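Local structure of pseudouridine synthase (Pyrococcus abyssi, 2AUS) at residues M243-K256 against L286-L299. The protein probably isomerises uridine to pseudouridine in RNA, as the archaeal Cbf5 member of the TruB family of pseudouridine synthases. Numbering follows the deposited sequence.
Sequences MEKAVEHLPKIWIK and LVAIMTLKDELVAL
Lys252 with Ala288, Ile253 with Ile289 and Trp254 with Met290 pair in parallel, an example of one strand edge meeting alternate backbone groups of its neighbour. Pro251 O accepts from Ala288 N, Ala288 O from Ile253 N, Ile253 O from Met290 N at 2.7 Å with an N-H...O angle of 173°, and Met290 O from Ile255 N. One residue further on, a water bridges the two segments, donating to Ile255 O at 2.6 Å and accepting from Leu292 N. The indole of Trp254 gives its NE1 hydrogen to Asp294 OD1 at 2.7 Å, a bent bond (143°) with the oxygen somewhat out of the ring plane; Lys252 CB and Met290 CG lie over one face, toward the rim, while Thr291 O meets the edge in plane. These strands belong to the mixed sheet of the PUA domain, an RNA-binding fold, in which Trp254 also bonds through its backbone to Val275 and Lys276 of strand 274-278 on the other edge. Residues 243-246, helical in backbone angles, and the turn 247-250 lead into strand 252-255 and pack against 286-299. Here Glu244, bent at its second torsion (chi2 67°), brings OE2 to Leu296 N at 2.8 Å, using its anti lone pair in a nearly straight bond, while OE1 forms a salt bridge with Arg38. Shortening Glu244 to an alanine would probably leave the Leu296 amide without its acceptor and Arg38 without its salt-bridge mate. Further along, Val247 sets CB 3.9 Å from Ala288 CB, with CG1 against Leu296 and Leu299. In the turn beyond Met290, Thr291 OG1 accepts from the amides of Lys293 (an ST turn) and Glu295, and donates to Glu295 OE1 at 2.7 Å, an oxygen also bound by Tyr330 OH.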
loop_
_atom_site.group_PDB
_atom_site.type_symbol
_atom_site.label_atom_id
_atom_site.label_comp_id
_atom_site.label_asym_id
_atom_site.label_seq_id
_atom_site.Cartn_x
_atom_site.Cartn_y
_atom_site.Cartn_z
ATOM N N MET A 243 14.067 -8.176 26.620
ATOM C CA MET A 243 13.602 -9.488 26.172
ATOM C C MET A 243 12.901 -10.280 27.279
ATOM O O MET A 243 12.072 -11.156 26.997
ATOM C CB MET A 243 14.774 -10.300 25.630
ATOM C CG MET A 243 15.779 -10.683 26.693
ATOM S SD MET A 243 17.147 -11.682 26.065
ATOM C CE MET A 243 18.385 -11.384 27.352
ATOM N N GLU A 244 13.243 -9.984 28.531
ATOM C CA GLU A 244 12.648 -10.667 29.687
ATOM C C GLU A 244 11.121 -10.564 29.709
ATOM O O GLU A 244 10.436 -11.411 30.290
ATOM C CB GLU A 244 13.207 -10.093 30.994
ATOM C CG GLU A 244 14.672 -10.445 31.311
ATOM C CD GLU A 244 15.689 -9.828 30.351
ATOM O OE1 GLU A 244 15.371 -8.831 29.662
ATOM O OE2 GLU A 244 16.830 -10.339 30.306
ATOM N N LYS A 245 10.587 -9.523 29.076
ATOM C CA LYS A 245 9.141 -9.335 29.019
ATOM C C LYS A 245 8.481 -10.545 28.355
ATOM O O LYS A 245 7.374 -10.944 28.734
ATOM C CB LYS A 245 8.814 -8.062 28.228
ATOM C CG LYS A 245 7.320 -7.791 27.996
ATOM C CD LYS A 245 6.572 -7.436 29.280
ATOM C CE LYS A 245 5.114 -7.036 28.990
ATOM N NZ LYS A 245 5.043 -5.918 27.982
ATOM N N ALA A 246 9.165 -11.137 27.376
ATOM C CA ALA A 246 8.622 -12.288 26.649
ATOM C C ALA A 246 8.484 -13.576 27.445
ATOM O O ALA A 246 7.754 -14.473 27.033
ATOM C CB ALA A 246 9.445 -12.551 25.395
ATOM N N VAL A 247 9.178 -13.694 28.571
ATOM C CA VAL A 247 9.078 -14.919 29.369
ATOM C C VAL A 247 8.344 -14.706 30.692
ATOM O O VAL A 247 8.372 -15.567 31.576
ATOM C CB VAL A 247 10.476 -15.523 29.677
ATOM C CG1 VAL A 247 11.229 -15.778 28.380
ATOM C CG2 VAL A 247 11.268 -14.594 30.588
ATOM N N GLU A 248 7.682 -13.562 30.822
ATOM C CA GLU A 248 6.939 -13.252 32.036
ATOM C C GLU A 248 5.888 -14.294 32.417
ATOM O O GLU A 248 5.605 -14.486 33.592
ATOM C CB GLU A 248 6.278 -11.881 31.906
ATOM C CG GLU A 248 7.103 -10.771 32.531
ATOM C CD GLU A 248 6.608 -9.389 32.168
ATOM O OE1 GLU A 248 5.374 -9.189 32.127
ATOM O OE2 GLU A 248 7.464 -8.503 31.935
ATOM N N HIS A 249 5.304 -14.965 31.431
ATOM C CA HIS A 249 4.294 -15.972 31.731
ATOM C C HIS A 249 4.877 -17.377 31.844
ATOM O O HIS A 249 4.137 -18.343 32.003
ATOM C CB HIS A 249 3.186 -15.946 30.669
ATOM C CG HIS A 249 2.292 -14.746 30.759
ATOM N ND1 HIS A 249 1.308 -14.478 29.832
ATOM C CD2 HIS A 249 2.218 -13.757 31.683
ATOM C CE1 HIS A 249 0.664 -13.379 30.182
ATOM N NE2 HIS A 249 1.196 -12.922 31.301
ATOM N N LEU A 250 6.198 -17.502 31.771
ATOM C CA LEU A 250 6.819 -18.817 31.871
ATOM C C LEU A 250 7.335 -19.136 33.262
ATOM O O LEU A 250 7.679 -18.242 34.030
ATOM C CB LEU A 250 8.006 -18.946 30.915
ATOM C CG LEU A 250 7.818 -18.859 29.405
ATOM C CD1 LEU A 250 9.152 -19.168 28.747
ATOM C CD2 LEU A 250 6.749 -19.831 28.949
ATOM N N PRO A 251 7.384 -20.431 33.609
ATOM C CA PRO A 251 7.882 -20.873 34.915
ATOM C C PRO A 251 9.378 -20.529 34.881
ATOM O O PRO A 251 10.037 -20.717 33.851
ATOM C CB PRO A 251 7.666 -22.386 34.875
ATOM C CG PRO A 251 6.555 -22.563 33.885
ATOM C CD PRO A 251 6.910 -21.579 32.815
ATOM N N LYS A 252 9.925 -20.035 35.979
ATOM C CA LYS A 252 11.332 -19.670 35.976
ATOM C C LYS A 252 12.196 -20.395 36.985
ATOM O O LYS A 252 11.703 -20.899 37.991
ATOM C CB LYS A 252 11.465 -18.163 36.207
ATOM C CG LYS A 252 10.785 -17.336 35.149
ATOM C CD LYS A 252 10.738 -15.874 35.531
ATOM C CE LYS A 252 9.975 -15.077 34.488
ATOM N NZ LYS A 252 9.900 -13.637 34.850
ATOM N N ILE A 253 13.493 -20.438 36.693
ATOM C CA ILE A 253 14.486 -21.041 37.577
ATOM C C ILE A 253 15.610 -20.014 37.668
ATOM O O ILE A 253 16.206 -19.643 36.659
ATOM C CB ILE A 253 15.049 -22.361 37.003
ATOM C CG1 ILE A 253 13.914 -23.379 36.849
ATOM C CG2 ILE A 253 16.146 -22.924 37.941
ATOM C CD1 ILE A 253 14.332 -24.675 36.173
ATOM N N TRP A 254 15.874 -19.538 38.878
ATOM C CA TRP A 254 16.906 -18.543 39.119
ATOM C C TRP A 254 18.206 -19.233 39.531
ATOM O O TRP A 254 18.226 -20.059 40.440
ATOM C CB TRP A 254 16.425 -17.576 40.204
ATOM C CG TRP A 254 15.342 -16.644 39.732
ATOM C CD1 TRP A 254 15.513 -15.387 39.221
ATOM C CD2 TRP A 254 13.920 -16.869 39.780
ATOM N NE1 TRP A 254 14.292 -14.816 38.958
ATOM C CE2 TRP A 254 13.297 -15.704 39.286
ATOM C CE3 TRP A 254 13.115 -17.950 40.187
ATOM C CZ2 TRP A 254 11.895 -15.568 39.200
ATOM C CZ3 TRP A 254 11.719 -17.824 40.105
ATOM C CH2 TRP A 254 11.125 -16.637 39.606
ATOM N N ILE A 255 19.301 -18.887 38.870
ATOM C CA ILE A 255 20.559 -19.550 39.168
ATOM C C ILE A 255 21.691 -18.678 39.667
ATOM O O ILE A 255 21.683 -17.456 39.497
ATOM C CB ILE A 255 21.041 -20.333 37.936
ATOM C CG1 ILE A 255 21.376 -19.363 36.796
ATOM C CG2 ILE A 255 19.941 -21.301 37.498
ATOM C CD1 ILE A 255 21.984 -20.019 35.583
ATOM N N LYS A 256 22.663 -19.328 40.302
ATOM C CA LYS A 256 23.834 -18.650 40.848
ATOM C C LYS A 256 24.656 -18.058 39.720
ATOM O O LYS A 256 24.581 -18.528 38.586
ATOM C CB LYS A 256 24.708 -19.646 41.621
ATOM C CG LYS A 256 23.975 -20.435 42.670
ATOM C CD LYS A 256 24.895 -21.425 43.378
ATOM C CE LYS A 256 24.101 -22.282 44.356
ATOM N NZ LYS A 256 24.970 -23.189 45.165
ATOM N N LEU A 286 8.464 -25.977 29.338
ATOM C CA LEU A 286 9.364 -24.964 28.807
ATOM C C LEU A 286 9.608 -24.021 29.983
ATOM O O LEU A 286 8.660 -23.509 30.582
ATOM C CB LEU A 286 8.687 -24.208 27.670
ATOM C CG LEU A 286 9.375 -22.964 27.104
ATOM C CD1 LEU A 286 10.748 -23.315 26.549
ATOM C CD2 LEU A 286 8.486 -22.368 26.014
ATOM N N VAL A 287 10.871 -23.818 30.337
ATOM C CA VAL A 287 11.181 -22.941 31.453
ATOM C C VAL A 287 12.193 -21.891 31.054
ATOM O O VAL A 287 12.926 -22.055 30.083
ATOM C CB VAL A 287 11.746 -23.720 32.665
ATOM C CG1 VAL A 287 10.732 -24.753 33.134
ATOM C CG2 VAL A 287 13.077 -24.390 32.298
ATOM N N ALA A 288 12.219 -20.800 31.808
ATOM C CA ALA A 288 13.167 -19.733 31.548
ATOM C C ALA A 288 14.173 -19.739 32.694
ATOM O O ALA A 288 13.785 -19.699 33.854
ATOM C CB ALA A 288 12.445 -18.391 31.476
ATOM N N ILE A 289 15.458 -19.812 32.360
ATOM C CA ILE A 289 16.528 -19.806 33.347
ATOM C C ILE A 289 16.917 -18.346 33.544
ATOM O O ILE A 289 17.241 -17.653 32.580
ATOM C CB ILE A 289 17.753 -20.566 32.844
ATOM C CG1 ILE A 289 17.380 -22.033 32.573
ATOM C CG2 ILE A 289 18.891 -20.423 33.851
ATOM C CD1 ILE A 289 18.537 -22.866 32.096
ATOM N N MET A 290 16.900 -17.891 34.793
ATOM C CA MET A 290 17.182 -16.494 35.085
ATOM C C MET A 290 18.362 -16.282 36.008
ATOM O O MET A 290 18.680 -17.143 36.832
ATOM C CB MET A 290 15.955 -15.852 35.753
ATOM C CG MET A 290 14.600 -16.135 35.085
ATOM S SD MET A 290 14.365 -15.474 33.432
ATOM C CE MET A 290 14.137 -13.739 33.753
ATOM N N THR A 291 18.997 -15.120 35.888
ATOM C CA THR A 291 20.094 -14.790 36.783
ATOM C C THR A 291 19.395 -14.200 38.005
ATOM O O THR A 291 18.189 -13.914 37.966
ATOM C CB THR A 291 20.999 -13.665 36.262
ATOM O OG1 THR A 291 20.240 -12.448 36.215
ATOM C CG2 THR A 291 21.578 -13.991 34.881
ATOM N N LEU A 292 20.159 -13.984 39.071
ATOM C CA LEU A 292 19.609 -13.404 40.286
ATOM C C LEU A 292 19.193 -11.943 40.092
ATOM O O LEU A 292 18.594 -11.347 40.982
ATOM C CB LEU A 292 20.619 -13.536 41.437
ATOM C CG LEU A 292 20.817 -15.009 41.820
ATOM C CD1 LEU A 292 21.896 -15.182 42.893
ATOM C CD2 LEU A 292 19.486 -15.544 42.299
ATOM N N LYS A 293 19.508 -11.368 38.934
ATOM C CA LYS A 293 19.113 -9.988 38.648
ATOM C C LYS A 293 17.899 -10.022 37.725
ATOM O O LYS A 293 17.509 -9.012 37.163
ATOM C CB LYS A 293 20.250 -9.225 37.964
ATOM C CG LYS A 293 21.526 -9.104 38.794
ATOM C CD LYS A 293 22.538 -8.192 38.091
ATOM C CE LYS A 293 23.889 -8.203 38.809
ATOM N NZ LYS A 293 24.508 -9.567 38.807
ATOM N N ASP A 294 17.301 -11.200 37.587
ATOM C CA ASP A 294 16.141 -11.392 36.722
ATOM C C ASP A 294 16.414 -11.189 35.227
ATOM O O ASP A 294 15.531 -10.773 34.473
ATOM C CB ASP A 294 14.980 -10.508 37.193
ATOM C CG ASP A 294 14.514 -10.880 38.603
ATOM O OD1 ASP A 294 14.471 -12.095 38.915
ATOM O OD2 ASP A 294 14.190 -9.968 39.396
ATOM N N GLU A 295 17.638 -11.494 34.797
ATOM C CA GLU A 295 17.984 -11.389 33.377
ATOM C C GLU A 295 17.701 -12.775 32.817
ATOM O O GLU A 295 17.898 -13.768 33.511
ATOM C CB GLU A 295 19.473 -11.116 33.174
ATOM C CG GLU A 295 19.998 -9.831 33.788
ATOM C CD GLU A 295 21.484 -9.918 34.086
ATOM O OE1 GLU A 295 21.847 -10.529 35.116
ATOM O OE2 GLU A 295 22.279 -9.389 33.282
ATOM N N LEU A 296 17.253 -12.853 31.572
ATOM C CA LEU A 296 16.982 -14.143 30.966
ATOM C C LEU A 296 18.299 -14.762 30.512
ATOM O O LEU A 296 19.038 -14.176 29.719
ATOM C CB LEU A 296 16.058 -13.980 29.764
ATOM C CG LEU A 296 15.836 -15.223 28.896
ATOM C CD1 LEU A 296 15.117 -16.296 29.703
ATOM C CD2 LEU A 296 15.009 -14.834 27.662
ATOM N N VAL A 297 18.603 -15.949 31.012
ATOM C CA VAL A 297 19.837 -16.610 30.611
ATOM C C VAL A 297 19.586 -17.517 29.406
ATOM O O VAL A 297 20.301 -17.457 28.402
ATOM C CB VAL A 297 20.402 -17.495 31.741
ATOM C CG1 VAL A 297 21.694 -18.166 31.266
ATOM C CG2 VAL A 297 20.628 -16.654 33.007
ATOM N N ALA A 298 18.562 -18.358 29.523
ATOM C CA ALA A 298 18.254 -19.315 28.474
ATOM C C ALA A 298 16.872 -19.925 28.625
ATOM O O ALA A 298 16.275 -19.876 29.692
ATOM C CB ALA A 298 19.295 -20.420 28.501
ATOM N N LEU A 299 16.372 -20.497 27.536
ATOM C CA LEU A 299 15.087 -21.167 27.536
ATOM C C LEU A 299 15.435 -22.642 27.493
ATOM O O LEU A 299 16.430 -23.031 26.872
ATOM C CB LEU A 299 14.263 -20.785 26.300
ATOM C CG LEU A 299 13.622 -19.397 26.319
ATOM C CD1 LEU A 299 12.827 -19.161 25.032
ATOM C CD2 LEU A 299 12.702 -19.285 27.534
HETATM O O HOH W 1 22.731 -15.108 38.933
#